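Local coordinates for putative aldolase (Bacteroides vulgatus ATCC 8482, PDB 3DXI), which is of unknown function but is regarded as a putative aldolase, a member of the HMGL-like family built on the TIM-barrel fold, at residues I76-N81 against D102-A107; L6-R11 against Y40-Y45; H92-I97 against M126-G131; F132-M137 against D158-V163. One frame throughout, in Å; residues are numbered along the deposited sequence.

In the fold
From the N terminus, contact 2 comes first, closing the loop that carries helix 23-34 and joining strand 4-7 and the start of helix 9-13 to strand 40-45. Contact 1 follows, pairing strands 75-81 and 103-108, which helix 90-94 connects along the chain. Contact 3 opens within the loop of contact 1 and closes after it, so the two cross; it ties the end of helix 90-94 to the approach to strand 129-134. Contact 4 then pairs that strand with 159-163. Contacts 1, 2 and 4 are lateral joints of one closed parallel barrel. Strand 40-45 bonds to strand 75-81, as Met79 N to Gly44 O, and strand 103-108 to 129-134, as Asn133 N to Ile106 O.

Contact 1: I76-N81 against D102-A107; sequences IAIMLN and DMIRIA
Ile78 turns CG1 into the position between its backbone N and carbonyl carbon (chi1 66°), whereas Ile104 keeps CG1 beside its own N (chi1 -55°). With these torsions the two chains lie side by side, pointing the same way, and Ile78 CG1 meets Ile104 CD1 at 3.7 Å. The other branch, Ile104 CG2, receives Leu80 CD1 at 3.7 Å, the leucine slanting over it. Branched aliphatic residues suit this outer face, where Leu80 and Ile104 also pack on Leu94 of helix 90-94. That helix links the two strands into a beta-alpha-beta unit of the TIM barrel, and the strands are parallel, inclined at 30°. The N atoms of Ile78 and Leu80 donate to the O atoms of Met103 and Arg105, while Ile78 O and Leu80 O accept from the N atoms of Arg105 and Ala107. At the N-terminal end of the ladder Ile76 O takes two donors, the backbone N atoms of Asp102 and Met103. Asp102 OD2 accepts from Ile76 N at 2.7 Å with its anti lone pair and also pairs with Arg69. On the inner face, small Ala77 lets its CB sit 4.0 Å from Met103 CB. Met79 brings CE within 4.1 Å of Arg105 CB and SE to 4.0 Å from Ala107 CB. The flexible selenoether chain of this selenomethionine fits beside the arginine, whose guanidinium passes on to salt bridges with Asp216 and Glu42.

Contact 2: L6-R11 against Y40-Y45; sequences LDCTLR and YLEVGY
Arg11 NE donates to Glu42 OE1 at 2.8 Å in a buried salt bridge, and NH2 adds a weak bond to that oxygen. The guanidinium and carboxylate planes stand 86° apart, and NE meets OE1 from above the carboxylate plane. Bends at the second and third torsions of Arg11 (chi2 -82°) bring the group there. Arg105, which also binds Asp216, pairs with OE1 as well, on the inner side of the TIM barrel whose first two strands meet here. Arg11 NH1 makes a weak bond to Tyr45 OH, 3.3 Å away. Two backbone bonds, Asp7 N to Tyr40 O (2.9 Å) and Glu42 N to Asp7 O (3.0 Å), pair the strands until helix 9-13 begins. Beyond them a water bridges the segments, accepting from Leu10 N and donating to Glu42 O. Asp7 suits the turn: its OD1 accepts from Thr9 N at 3.0 Å, forming an Asx turn where Cys8 is the N-cap. Arg11 CG sends a CH-pi contact over one face of the Tyr45 ring, 4.0 Å from its centroid. Gly44 is required by its backbone angles. At the N-terminal end Leu6 CG rests 3.6 Å from Tyr40 CB. One carboxylate oxygen thus serves two arginines, and the Arg11 guanidinium is probably restricted in its rotation; side-chain bonds, with the bridging water, join helix 9-13 to strand 40-45 where the ladder has ended.

Contact 3: H92-I97 against M126-G131; sequences HLLLPI and MGFEVG
Apolar packing accounts for most of this contact: Leu94 CB lies 3.7 Å from Phe128 CE2 and 3.8 Å from Met126 CE. In Ile97 a chi1 of 68° wedges CG1 between the two backbone branches, 3.8 Å from Phe128 CZ; the isoleucine and phenylalanine side chains cross at about a right angle. Met126, a selenomethionine with a kink at chi3, curls its methyl over the backbone at Leu95, where the fit is tight and its detail doubtful. A flexible chain suits this partly exposed edge, while the flat Phe128 fills the buried part beside Ile104 and Ile123. In the barrel, the contact lies where helix 90-94 ends and where the chain leaving helix 113-124 turns toward strand 129-134. That turn is a Schellman motif, and Gly127 takes its positive phi, which glycine adopts readily. Polar atoms meet the aromatic rim rather than any donor across the contact, for no hydrogen bond joins the two segments. Leu94 O approaches Phe128 CZ to 3.6 Å at the ring edge, and Ile97 O lies in the ring plane, near CE1. Leu94 O also accepts from Ile97 N at 2.9 Å, within its own turn.

Contact 4: F132-M137 against D158-V163; sequences FNVMYM and DLFCMV
Val134 CG2 presses against Phe160 CE1 at 3.6 Å, and the CB of Phe132 lies 4.1 Å from Phe160 CD1. The ring of Phe160 reaches both because its CG is turned opposite the backbone N (chi1 -179°), which carries it obliquely toward the neighbouring strand. A broad ring and a beta-branched valine suit this outward face: Phe132 packs on helix 113-124, while Phe160 reaches Val181 of helix 171-184 and meets the ring of Trp140. Beyond strand 129-134 the chain bends, and Met137 folds back so that its CE touches Met162 CB at 3.9 Å; these two selenomethionines pass each other obliquely, and long, unbranched chains that can bend at their last torsion suit this place. The strands are adjacent parallel staves of the TIM barrel, inclined at 20°, although the residues linking them contain no helix, unlike the canonical beta-alpha-beta unit. Toward the interior, Asn133 OD1 rests 3.3 Å from Cys161 CB. Both residues are compact enough for the crowded barrel lumen, where each also touches Arg105. The backbone ladder joins the two strands. Phe132 N donates to Leu159 O at 2.7 Å, and Phe132 O receives Cys161 N almost head-on. Further along, Val134 N bonds to Cys161 O, and Val163 N to Val134 O at 3.2 Å. Val163 CB lies 3.4 Å from Val134 O, its branched side chain packing against that strand. Past the C-terminal end, Met137 N makes a weak bond of 3.5 Å to Val163 O, while Tyr136 N turns to the hydroxyl of Ser165.

Contact 1: I76-N81 against D102-A107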
loop_
_atom_site.group_PDB
_atom_site.type_symbol
_atom_site.label_atom_id
_atom_site.label_comp_id
_atom_site.label_asym_id
_atom_site.label_seq_id
_atom_site.Cartn_x
_atom_site.Cartn_y
_atom_site.Cartn_z
ATOM N N ILE A 76 0.474 3.107 -28.644
ATOM C CA ILE A 76 1.846 2.888 -28.207
ATOM C C ILE A 76 2.598 4.195 -27.978
ATOM O O ILE A 76 2.468 5.151 -28.747
ATOM C CB ILE A 76 2.622 2.053 -29.256
ATOM C CG1 ILE A 76 1.919 0.716 -29.491
ATOM C CG2 ILE A 76 4.056 1.824 -28.794
ATOM C CD1 ILE A 76 1.921 -0.195 -28.288
ATOM N N ALA A 77 3.392 4.224 -26.917
ATOM C CA ALA A 77 4.177 5.401 -26.599
ATOM C C ALA A 77 5.606 5.013 -26.247
ATOM O O ALA A 77 5.874 3.878 -25.847
ATOM C CB ALA A 77 3.549 6.144 -25.424
ATOM N N ILE A 78 6.520 5.960 -26.426
ATOM C CA ILE A 78 7.909 5.769 -26.041
ATOM C C ILE A 78 8.243 7.063 -25.299
ATOM O O ILE A 78 7.535 8.066 -25.436
ATOM C CB ILE A 78 8.875 5.573 -27.257
ATOM C CG1 ILE A 78 8.952 6.843 -28.106
ATOM C CG2 ILE A 78 8.451 4.349 -28.070
ATOM C CD1 ILE A 78 9.980 7.844 -27.610
HETATM N N MSE A 79 9.309 7.045 -24.511
HETATM C CA MSE A 79 9.686 8.227 -23.757
HETATM C C MSE A 79 11.055 8.764 -24.151
HETATM O O MSE A 79 11.937 8.008 -24.566
HETATM C CB MSE A 79 9.662 7.905 -22.257
HETATM C CG MSE A 79 10.220 8.999 -21.365
HETATM SE SE MSE A 79 9.909 8.653 -19.484
HETATM C CE MSE A 79 8.130 9.418 -19.363
ATOM N N LEU A 80 11.204 10.079 -24.021
ATOM C CA LEU A 80 12.451 10.778 -24.307
ATOM C C LEU A 80 12.818 11.568 -23.056
ATOM O O LEU A 80 11.949 12.182 -22.435
ATOM C CB LEU A 80 12.276 11.776 -25.452
ATOM C CG LEU A 80 12.029 11.304 -26.882
ATOM C CD1 LEU A 80 11.825 12.522 -27.776
ATOM C CD2 LEU A 80 13.215 10.472 -27.362
ATOM N N ASN A 81 14.092 11.547 -22.683
ATOM C CA ASN A 81 14.551 12.314 -21.531
ATOM C C ASN A 81 14.910 13.710 -22.061
ATOM O O ASN A 81 15.861 13.863 -22.829
ATOM C CB ASN A 81 15.783 11.655 -20.899
ATOM C CG ASN A 81 15.445 10.376 -20.137
ATOM O OD1 ASN A 81 16.242 9.436 -20.102
ATOM N ND2 ASN A 81 14.276 10.345 -19.511
ATOM N N ASP A 102 2.262 6.170 -31.325
ATOM C CA ASP A 102 1.217 7.177 -31.211
ATOM C C ASP A 102 1.612 8.404 -30.417
ATOM O O ASP A 102 1.374 9.536 -30.844
ATOM C CB ASP A 102 -0.022 6.551 -30.573
ATOM C CG ASP A 102 -0.562 5.399 -31.387
ATOM O OD1 ASP A 102 -1.151 5.666 -32.457
ATOM O OD2 ASP A 102 -0.381 4.231 -30.969
HETATM N N MSE A 103 2.226 8.176 -29.263
HETATM C CA MSE A 103 2.608 9.272 -28.391
HETATM C C MSE A 103 4.057 9.261 -27.945
HETATM O O MSE A 103 4.644 8.207 -27.691
HETATM C CB MSE A 103 1.716 9.268 -27.153
HETATM C CG MSE A 103 2.084 10.314 -26.117
HETATM SE SE MSE A 103 1.051 10.079 -24.488
HETATM C CE MSE A 103 -0.547 11.065 -25.009
ATOM N N ILE A 104 4.620 10.459 -27.851
ATOM C CA ILE A 104 5.986 10.647 -27.405
ATOM C C ILE A 104 5.879 11.357 -26.064
ATOM O O ILE A 104 5.393 12.488 -25.995
ATOM C CB ILE A 104 6.782 11.554 -28.369
ATOM C CG1 ILE A 104 6.728 10.993 -29.796
ATOM C CG2 ILE A 104 8.220 11.680 -27.884
ATOM C CD1 ILE A 104 7.297 9.585 -29.949
ATOM N N ARG A 105 6.292 10.687 -24.994
ATOM C CA ARG A 105 6.244 11.311 -23.680
ATOM C C ARG A 105 7.625 11.853 -23.377
ATOM O O ARG A 105 8.628 11.246 -23.745
ATOM C CB ARG A 105 5.844 10.311 -22.608
ATOM C CG ARG A 105 4.458 9.747 -22.780
ATOM C CD ARG A 105 4.221 8.743 -21.686
ATOM N NE ARG A 105 3.352 9.251 -20.648
ATOM C CZ ARG A 105 3.259 8.728 -19.433
ATOM N NH1 ARG A 105 3.998 7.684 -19.086
ATOM N NH2 ARG A 105 2.381 9.224 -18.584
ATOM N N ILE A 106 7.668 12.999 -22.709
ATOM C CA ILE A 106 8.929 13.645 -22.372
ATOM C C ILE A 106 9.119 13.717 -20.862
ATOM O O ILE A 106 8.266 14.254 -20.159
ATOM C CB ILE A 106 8.956 15.079 -22.942
ATOM C CG1 ILE A 106 8.585 15.041 -24.432
ATOM C CG2 ILE A 106 10.330 15.698 -22.739
ATOM C CD1 ILE A 106 8.377 16.407 -25.065
ATOM N N ALA A 107 10.223 13.167 -20.364
ATOM C CA ALA A 107 10.514 13.225 -18.932
ATOM C C ALA A 107 11.116 14.603 -18.728
ATOM O O ALA A 107 12.203 14.890 -19.224
ATOM C CB ALA A 107 11.511 12.145 -18.534
#

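Contact 2: L6-R11 against Y40-Y45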
loop_
_atom_site.group_PDB
_atom_site.type_symbol
_atom_site.label_atom_id
_atom_site.label_comp_id
_atom_site.label_asym_id
_atom_site.label_seq_id
_atom_site.Cartn_x
_atom_site.Cartn_y
_atom_site.Cartn_z
ATOM N N LEU A 6 -2.752 4.007 -18.580
ATOM C CA LEU A 6 -1.488 3.757 -19.263
ATOM C C LEU A 6 -0.551 2.873 -18.454
ATOM O O LEU A 6 -0.279 3.137 -17.281
ATOM C CB LEU A 6 -0.790 5.088 -19.582
ATOM C CG LEU A 6 0.545 5.058 -20.339
ATOM C CD1 LEU A 6 0.761 6.397 -21.040
ATOM C CD2 LEU A 6 1.690 4.767 -19.376
ATOM N N ASP A 7 -0.060 1.816 -19.087
ATOM C CA ASP A 7 0.867 0.910 -18.425
ATOM C C ASP A 7 2.261 1.134 -18.995
ATOM O O ASP A 7 2.454 1.148 -20.219
ATOM C CB ASP A 7 0.434 -0.540 -18.629
ATOM C CG ASP A 7 1.337 -1.520 -17.917
ATOM O OD1 ASP A 7 2.420 -1.831 -18.446
ATOM O OD2 ASP A 7 0.971 -1.968 -16.813
ATOM N N CYS A 8 3.228 1.332 -18.103
ATOM C CA CYS A 8 4.606 1.567 -18.514
ATOM C C CYS A 8 5.580 0.551 -17.928
ATOM O O CYS A 8 6.729 0.878 -17.640
ATOM C CB CYS A 8 5.038 2.994 -18.137
ATOM S SG CYS A 8 4.743 3.477 -16.408
ATOM N N THR A 9 5.122 -0.687 -17.784
ATOM C CA THR A 9 5.942 -1.761 -17.227
ATOM C C THR A 9 7.340 -1.888 -17.845
ATOM O O THR A 9 8.346 -1.816 -17.136
ATOM C CB THR A 9 5.221 -3.128 -17.364
ATOM O OG1 THR A 9 3.914 -3.045 -16.777
ATOM C CG2 THR A 9 6.013 -4.218 -16.666
ATOM N N LEU A 10 7.408 -2.072 -19.160
ATOM C CA LEU A 10 8.700 -2.238 -19.837
ATOM C C LEU A 10 9.637 -1.035 -19.770
ATOM O O LEU A 10 10.851 -1.194 -19.619
ATOM C CB LEU A 10 8.484 -2.622 -21.307
ATOM C CG LEU A 10 7.686 -3.903 -21.573
ATOM C CD1 LEU A 10 7.653 -4.179 -23.069
ATOM C CD2 LEU A 10 8.317 -5.077 -20.830
ATOM N N ARG A 11 9.074 0.164 -19.890
ATOM C CA ARG A 11 9.865 1.390 -19.862
ATOM C C ARG A 11 10.412 1.689 -18.470
ATOM O O ARG A 11 11.590 2.007 -18.303
ATOM C CB ARG A 11 9.009 2.572 -20.346
ATOM C CG ARG A 11 9.764 3.893 -20.520
ATOM C CD ARG A 11 9.940 4.648 -19.205
ATOM N NE ARG A 11 8.678 5.176 -18.687
ATOM C CZ ARG A 11 8.570 5.880 -17.564
ATOM N NH1 ARG A 11 9.647 6.142 -16.835
ATOM N NH2 ARG A 11 7.388 6.332 -17.170
ATOM N N TYR A 40 -3.139 2.876 -23.178
ATOM C CA TYR A 40 -1.809 3.226 -23.660
ATOM C C TYR A 40 -0.746 2.320 -23.068
ATOM O O TYR A 40 -0.835 1.908 -21.908
ATOM C CB TYR A 40 -1.469 4.669 -23.279
ATOM C CG TYR A 40 -2.046 5.714 -24.195
ATOM C CD1 TYR A 40 -1.242 6.368 -25.125
ATOM C CD2 TYR A 40 -3.395 6.061 -24.129
ATOM C CE1 TYR A 40 -1.762 7.347 -25.965
ATOM C CE2 TYR A 40 -3.927 7.035 -24.968
ATOM C CZ TYR A 40 -3.102 7.673 -25.883
ATOM O OH TYR A 40 -3.621 8.625 -26.726
ATOM N N LEU A 41 0.266 2.026 -23.876
ATOM C CA LEU A 41 1.376 1.194 -23.450
ATOM C C LEU A 41 2.668 1.928 -23.796
ATOM O O LEU A 41 2.966 2.141 -24.969
ATOM C CB LEU A 41 1.360 -0.154 -24.179
ATOM C CG LEU A 41 0.072 -0.982 -24.227
ATOM C CD1 LEU A 41 0.340 -2.262 -25.001
ATOM C CD2 LEU A 41 -0.406 -1.300 -22.818
ATOM N N GLU A 42 3.418 2.336 -22.776
ATOM C CA GLU A 42 4.692 3.010 -22.997
ATOM C C GLU A 42 5.704 1.885 -22.873
ATOM O O GLU A 42 6.042 1.452 -21.770
ATOM C CB GLU A 42 4.928 4.068 -21.931
ATOM C CG GLU A 42 6.188 4.862 -22.137
ATOM C CD GLU A 42 6.270 6.009 -21.172
ATOM O OE1 GLU A 42 6.218 5.746 -19.951
ATOM O OE2 GLU A 42 6.378 7.167 -21.630
ATOM N N VAL A 43 6.183 1.422 -24.022
ATOM C CA VAL A 43 7.084 0.282 -24.098
ATOM C C VAL A 43 8.579 0.512 -23.925
ATOM O O VAL A 43 9.337 -0.451 -23.760
ATOM C CB VAL A 43 6.857 -0.459 -25.426
ATOM C CG1 VAL A 43 5.384 -0.875 -25.538
ATOM C CG2 VAL A 43 7.243 0.441 -26.594
ATOM N N GLY A 44 9.017 1.765 -23.970
ATOM C CA GLY A 44 10.436 2.014 -23.810
ATOM C C GLY A 44 10.899 3.408 -24.161
ATOM O O GLY A 44 10.095 4.312 -24.391
ATOM N N TYR A 45 12.215 3.567 -24.202
ATOM C CA TYR A 45 12.857 4.835 -24.518
ATOM C C TYR A 45 13.432 4.809 -25.926
ATOM O O TYR A 45 13.604 3.742 -26.526
ATOM C CB TYR A 45 14.035 5.085 -23.565
ATOM C CG TYR A 45 13.678 5.369 -22.121
ATOM C CD1 TYR A 45 13.405 6.669 -21.698
ATOM C CD2 TYR A 45 13.625 4.341 -21.178
ATOM C CE1 TYR A 45 13.090 6.945 -20.367
ATOM C CE2 TYR A 45 13.308 4.602 -19.836
ATOM C CZ TYR A 45 13.044 5.909 -19.444
ATOM O OH TYR A 45 12.730 6.191 -18.141
HETATM O O HOH W 1 5.516 -1.216 -21.256
#

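Contact 3: H92-I97 against M126-G131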
loop_
_atom_site.group_PDB
_atom_site.type_symbol
_atom_site.label_atom_id
_atom_site.label_comp_id
_atom_site.label_asym_id
_atom_site.label_seq_id
_atom_site.Cartn_x
_atom_site.Cartn_y
_atom_site.Cartn_z
ATOM N N HIS A 92 16.716 11.823 -35.926
ATOM C CA HIS A 92 17.128 10.436 -35.808
ATOM C C HIS A 92 16.318 9.675 -34.768
ATOM O O HIS A 92 16.047 8.489 -34.937
ATOM C CB HIS A 92 18.608 10.326 -35.458
ATOM C CG HIS A 92 19.153 8.944 -35.642
ATOM N ND1 HIS A 92 20.322 8.515 -35.048
ATOM C CD2 HIS A 92 18.683 7.892 -36.355
ATOM C CE1 HIS A 92 20.546 7.257 -35.386
ATOM N NE2 HIS A 92 19.567 6.855 -36.179
ATOM N N LEU A 93 15.927 10.360 -33.696
ATOM C CA LEU A 93 15.156 9.730 -32.625
ATOM C C LEU A 93 13.713 9.370 -32.970
ATOM O O LEU A 93 13.248 8.276 -32.645
ATOM C CB LEU A 93 15.143 10.629 -31.382
ATOM C CG LEU A 93 16.447 10.854 -30.618
ATOM C CD1 LEU A 93 16.250 11.928 -29.563
ATOM C CD2 LEU A 93 16.886 9.549 -29.977
ATOM N N LEU A 94 13.004 10.278 -33.636
ATOM C CA LEU A 94 11.593 10.041 -33.935
ATOM C C LEU A 94 11.180 9.790 -35.384
ATOM O O LEU A 94 10.230 9.051 -35.640
ATOM C CB LEU A 94 10.770 11.206 -33.373
ATOM C CG LEU A 94 10.998 11.478 -31.880
ATOM C CD1 LEU A 94 10.142 12.636 -31.406
ATOM C CD2 LEU A 94 10.663 10.236 -31.099
ATOM N N LEU A 95 11.882 10.404 -36.328
ATOM C CA LEU A 95 11.547 10.248 -37.734
ATOM C C LEU A 95 11.389 8.779 -38.144
ATOM O O LEU A 95 10.444 8.423 -38.847
ATOM C CB LEU A 95 12.614 10.927 -38.595
ATOM C CG LEU A 95 12.167 11.573 -39.907
ATOM C CD1 LEU A 95 11.197 12.713 -39.621
ATOM C CD2 LEU A 95 13.396 12.095 -40.647
ATOM N N PRO A 96 12.302 7.902 -37.692
ATOM C CA PRO A 96 12.177 6.489 -38.075
ATOM C C PRO A 96 10.950 5.767 -37.526
ATOM O O PRO A 96 10.580 4.706 -38.030
ATOM C CB PRO A 96 13.474 5.870 -37.551
ATOM C CG PRO A 96 14.445 7.032 -37.567
ATOM C CD PRO A 96 13.594 8.156 -37.031
ATOM N N ILE A 97 10.308 6.334 -36.505
ATOM C CA ILE A 97 9.158 5.665 -35.904
ATOM C C ILE A 97 7.789 6.272 -36.196
ATOM O O ILE A 97 6.807 5.923 -35.546
ATOM C CB ILE A 97 9.321 5.546 -34.360
ATOM C CG1 ILE A 97 9.245 6.929 -33.711
ATOM C CG2 ILE A 97 10.656 4.892 -34.022
ATOM C CD1 ILE A 97 9.420 6.905 -32.196
HETATM N N MSE A 126 5.618 16.645 -36.249
HETATM C CA MSE A 126 5.914 15.342 -36.836
HETATM C C MSE A 126 4.690 14.427 -36.796
HETATM O O MSE A 126 4.722 13.293 -37.283
HETATM C CB MSE A 126 7.109 14.696 -36.125
HETATM C CG MSE A 126 8.417 15.465 -36.339
HETATM SE SE MSE A 126 9.994 14.721 -35.464
HETATM C CE MSE A 126 10.208 13.147 -36.552
ATOM N N GLY A 127 3.607 14.924 -36.205
ATOM C CA GLY A 127 2.369 14.161 -36.162
ATOM C C GLY A 127 2.142 13.239 -34.981
ATOM O O GLY A 127 1.209 12.437 -34.995
ATOM N N PHE A 128 2.983 13.355 -33.959
ATOM C CA PHE A 128 2.863 12.516 -32.770
ATOM C C PHE A 128 2.003 13.190 -31.708
ATOM O O PHE A 128 1.875 14.412 -31.686
ATOM C CB PHE A 128 4.242 12.275 -32.134
ATOM C CG PHE A 128 5.174 11.431 -32.955
ATOM C CD1 PHE A 128 4.982 10.057 -33.065
ATOM C CD2 PHE A 128 6.274 12.006 -33.584
ATOM C CE1 PHE A 128 5.876 9.267 -33.787
ATOM C CE2 PHE A 128 7.179 11.226 -34.312
ATOM C CZ PHE A 128 6.980 9.856 -34.412
ATOM N N GLU A 129 1.410 12.386 -30.833
ATOM C CA GLU A 129 0.667 12.928 -29.699
ATOM C C GLU A 129 1.833 13.252 -28.761
ATOM O O GLU A 129 2.834 12.531 -28.765
ATOM C CB GLU A 129 -0.212 11.857 -29.049
ATOM C CG GLU A 129 -1.567 11.630 -29.703
ATOM C CD GLU A 129 -2.279 10.422 -29.125
ATOM O OE1 GLU A 129 -1.813 9.883 -28.100
ATOM O OE2 GLU A 129 -3.308 10.012 -29.688
ATOM N N VAL A 130 1.733 14.320 -27.975
ATOM C CA VAL A 130 2.829 14.667 -27.072
ATOM C C VAL A 130 2.414 14.660 -25.612
ATOM O O VAL A 130 1.399 15.250 -25.243
ATOM C CB VAL A 130 3.419 16.059 -27.394
ATOM C CG1 VAL A 130 4.557 16.386 -26.422
ATOM C CG2 VAL A 130 3.927 16.083 -28.815
ATOM N N GLY A 131 3.207 13.983 -24.787
ATOM C CA GLY A 131 2.926 13.925 -23.366
ATOM C C GLY A 131 4.035 14.537 -22.525
ATOM O O GLY A 131 5.221 14.307 -22.778
#

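Contact 4: F132-M137 against D158-V163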
loop_
_atom_site.group_PDB
_atom_site.type_symbol
_atom_site.label_atom_id
_atom_site.label_comp_id
_atom_site.label_asym_id
_atom_site.label_seq_id
_atom_site.Cartn_x
_atom_site.Cartn_y
_atom_site.Cartn_z
ATOM N N PHE A 132 3.653 15.335 -21.533
ATOM C CA PHE A 132 4.616 15.957 -20.632
ATOM C C PHE A 132 4.578 15.200 -19.302
ATOM O O PHE A 132 3.546 15.188 -18.628
ATOM C CB PHE A 132 4.255 17.425 -20.328
ATOM C CG PHE A 132 4.523 18.391 -21.454
ATOM C CD1 PHE A 132 5.187 19.592 -21.202
ATOM C CD2 PHE A 132 4.060 18.146 -22.740
ATOM C CE1 PHE A 132 5.382 20.532 -22.214
ATOM C CE2 PHE A 132 4.250 19.079 -23.759
ATOM C CZ PHE A 132 4.910 20.273 -23.498
ATOM N N ASN A 133 5.683 14.557 -18.936
ATOM C CA ASN A 133 5.758 13.862 -17.655
ATOM C C ASN A 133 6.665 14.728 -16.792
ATOM O O ASN A 133 7.885 14.546 -16.769
ATOM C CB ASN A 133 6.338 12.455 -17.830
ATOM C CG ASN A 133 5.258 11.406 -18.096
ATOM O OD1 ASN A 133 4.358 11.615 -18.919
ATOM N ND2 ASN A 133 5.346 10.274 -17.399
ATOM N N VAL A 134 6.057 15.693 -16.105
ATOM C CA VAL A 134 6.792 16.636 -15.263
ATOM C C VAL A 134 7.056 16.119 -13.854
ATOM O O VAL A 134 6.137 15.782 -13.114
ATOM C CB VAL A 134 6.054 17.989 -15.194
ATOM C CG1 VAL A 134 6.875 19.000 -14.384
ATOM C CG2 VAL A 134 5.800 18.506 -16.615
HETATM N N MSE A 135 8.334 16.079 -13.496
HETATM C CA MSE A 135 8.776 15.583 -12.199
HETATM C C MSE A 135 8.621 16.566 -11.050
HETATM O O MSE A 135 8.341 17.744 -11.252
HETATM C CB MSE A 135 10.243 15.171 -12.295
HETATM C CG MSE A 135 10.570 14.427 -13.573
HETATM SE SE MSE A 135 12.439 13.956 -13.763
HETATM C CE MSE A 135 13.265 15.636 -13.309
ATOM N N TYR A 136 8.805 16.045 -9.839
ATOM C CA TYR A 136 8.738 16.811 -8.601
ATOM C C TYR A 136 7.487 17.656 -8.404
ATOM O O TYR A 136 7.582 18.848 -8.119
ATOM C CB TYR A 136 9.966 17.712 -8.481
ATOM C CG TYR A 136 11.245 17.055 -8.942
ATOM C CD1 TYR A 136 11.650 15.820 -8.431
ATOM C CD2 TYR A 136 12.048 17.665 -9.898
ATOM C CE1 TYR A 136 12.828 15.209 -8.870
ATOM C CE2 TYR A 136 13.217 17.072 -10.338
ATOM C CZ TYR A 136 13.605 15.846 -9.825
ATOM O OH TYR A 136 14.769 15.266 -10.274
HETATM N N MSE A 137 6.317 17.043 -8.528
HETATM C CA MSE A 137 5.076 17.777 -8.340
HETATM C C MSE A 137 4.998 18.302 -6.902
HETATM O O MSE A 137 4.209 19.191 -6.602
HETATM C CB MSE A 137 3.879 16.872 -8.640
HETATM C CG MSE A 137 3.714 15.700 -7.684
HETATM SE SE MSE A 137 2.375 14.430 -8.308
HETATM C CE MSE A 137 0.792 15.459 -7.871
ATOM N N ASP A 158 -0.875 16.787 -25.259
ATOM C CA ASP A 158 -2.015 15.897 -25.412
ATOM C C ASP A 158 -2.197 15.260 -24.044
ATOM O O ASP A 158 -3.200 14.608 -23.763
ATOM C CB ASP A 158 -1.717 14.829 -26.455
ATOM C CG ASP A 158 -1.757 15.379 -27.857
ATOM O OD1 ASP A 158 -2.878 15.631 -28.343
ATOM O OD2 ASP A 158 -0.680 15.575 -28.460
ATOM N N LEU A 159 -1.194 15.467 -23.199
ATOM C CA LEU A 159 -1.194 14.952 -21.846
ATOM C C LEU A 159 -0.185 15.684 -20.972
ATOM O O LEU A 159 0.971 15.866 -21.360
ATOM C CB LEU A 159 -0.860 13.456 -21.839
ATOM C CG LEU A 159 -0.618 12.875 -20.442
ATOM C CD1 LEU A 159 -1.886 13.049 -19.611
ATOM C CD2 LEU A 159 -0.213 11.408 -20.526
ATOM N N PHE A 160 -0.642 16.113 -19.801
ATOM C CA PHE A 160 0.208 16.767 -18.815
ATOM C C PHE A 160 0.170 15.819 -17.617
ATOM O O PHE A 160 -0.799 15.812 -16.857
ATOM C CB PHE A 160 -0.349 18.132 -18.405
ATOM C CG PHE A 160 0.517 18.854 -17.407
ATOM C CD1 PHE A 160 1.699 19.466 -17.811
ATOM C CD2 PHE A 160 0.177 18.875 -16.056
ATOM C CE1 PHE A 160 2.533 20.085 -16.887
ATOM C CE2 PHE A 160 1.007 19.496 -15.119
ATOM C CZ PHE A 160 2.187 20.101 -15.537
ATOM N N CYS A 161 1.220 15.019 -17.457
ATOM C CA CYS A 161 1.294 14.032 -16.379
ATOM C C CYS A 161 2.036 14.511 -15.129
ATOM O O CYS A 161 3.210 14.877 -15.199
ATOM C CB CYS A 161 1.952 12.758 -16.918
ATOM S SG CYS A 161 1.968 11.365 -15.770
HETATM N N MSE A 162 1.344 14.523 -13.991
HETATM C CA MSE A 162 1.954 14.938 -12.728
HETATM C C MSE A 162 2.660 13.726 -12.123
HETATM O O MSE A 162 2.029 12.709 -11.849
HETATM C CB MSE A 162 0.881 15.455 -11.762
HETATM C CG MSE A 162 -0.024 16.528 -12.352
HETATM SE SE MSE A 162 -1.322 17.147 -11.068
HETATM C CE MSE A 162 -2.353 15.522 -10.863
ATOM N N VAL A 163 3.970 13.835 -11.914
ATOM C CA VAL A 163 4.749 12.721 -11.375
ATOM C C VAL A 163 5.130 12.824 -9.896
ATOM O O VAL A 163 5.834 13.744 -9.478
ATOM C CB VAL A 163 6.038 12.523 -12.201
ATOM C CG1 VAL A 163 6.818 11.319 -11.692
ATOM C CG2 VAL A 163 5.679 12.348 -13.668
#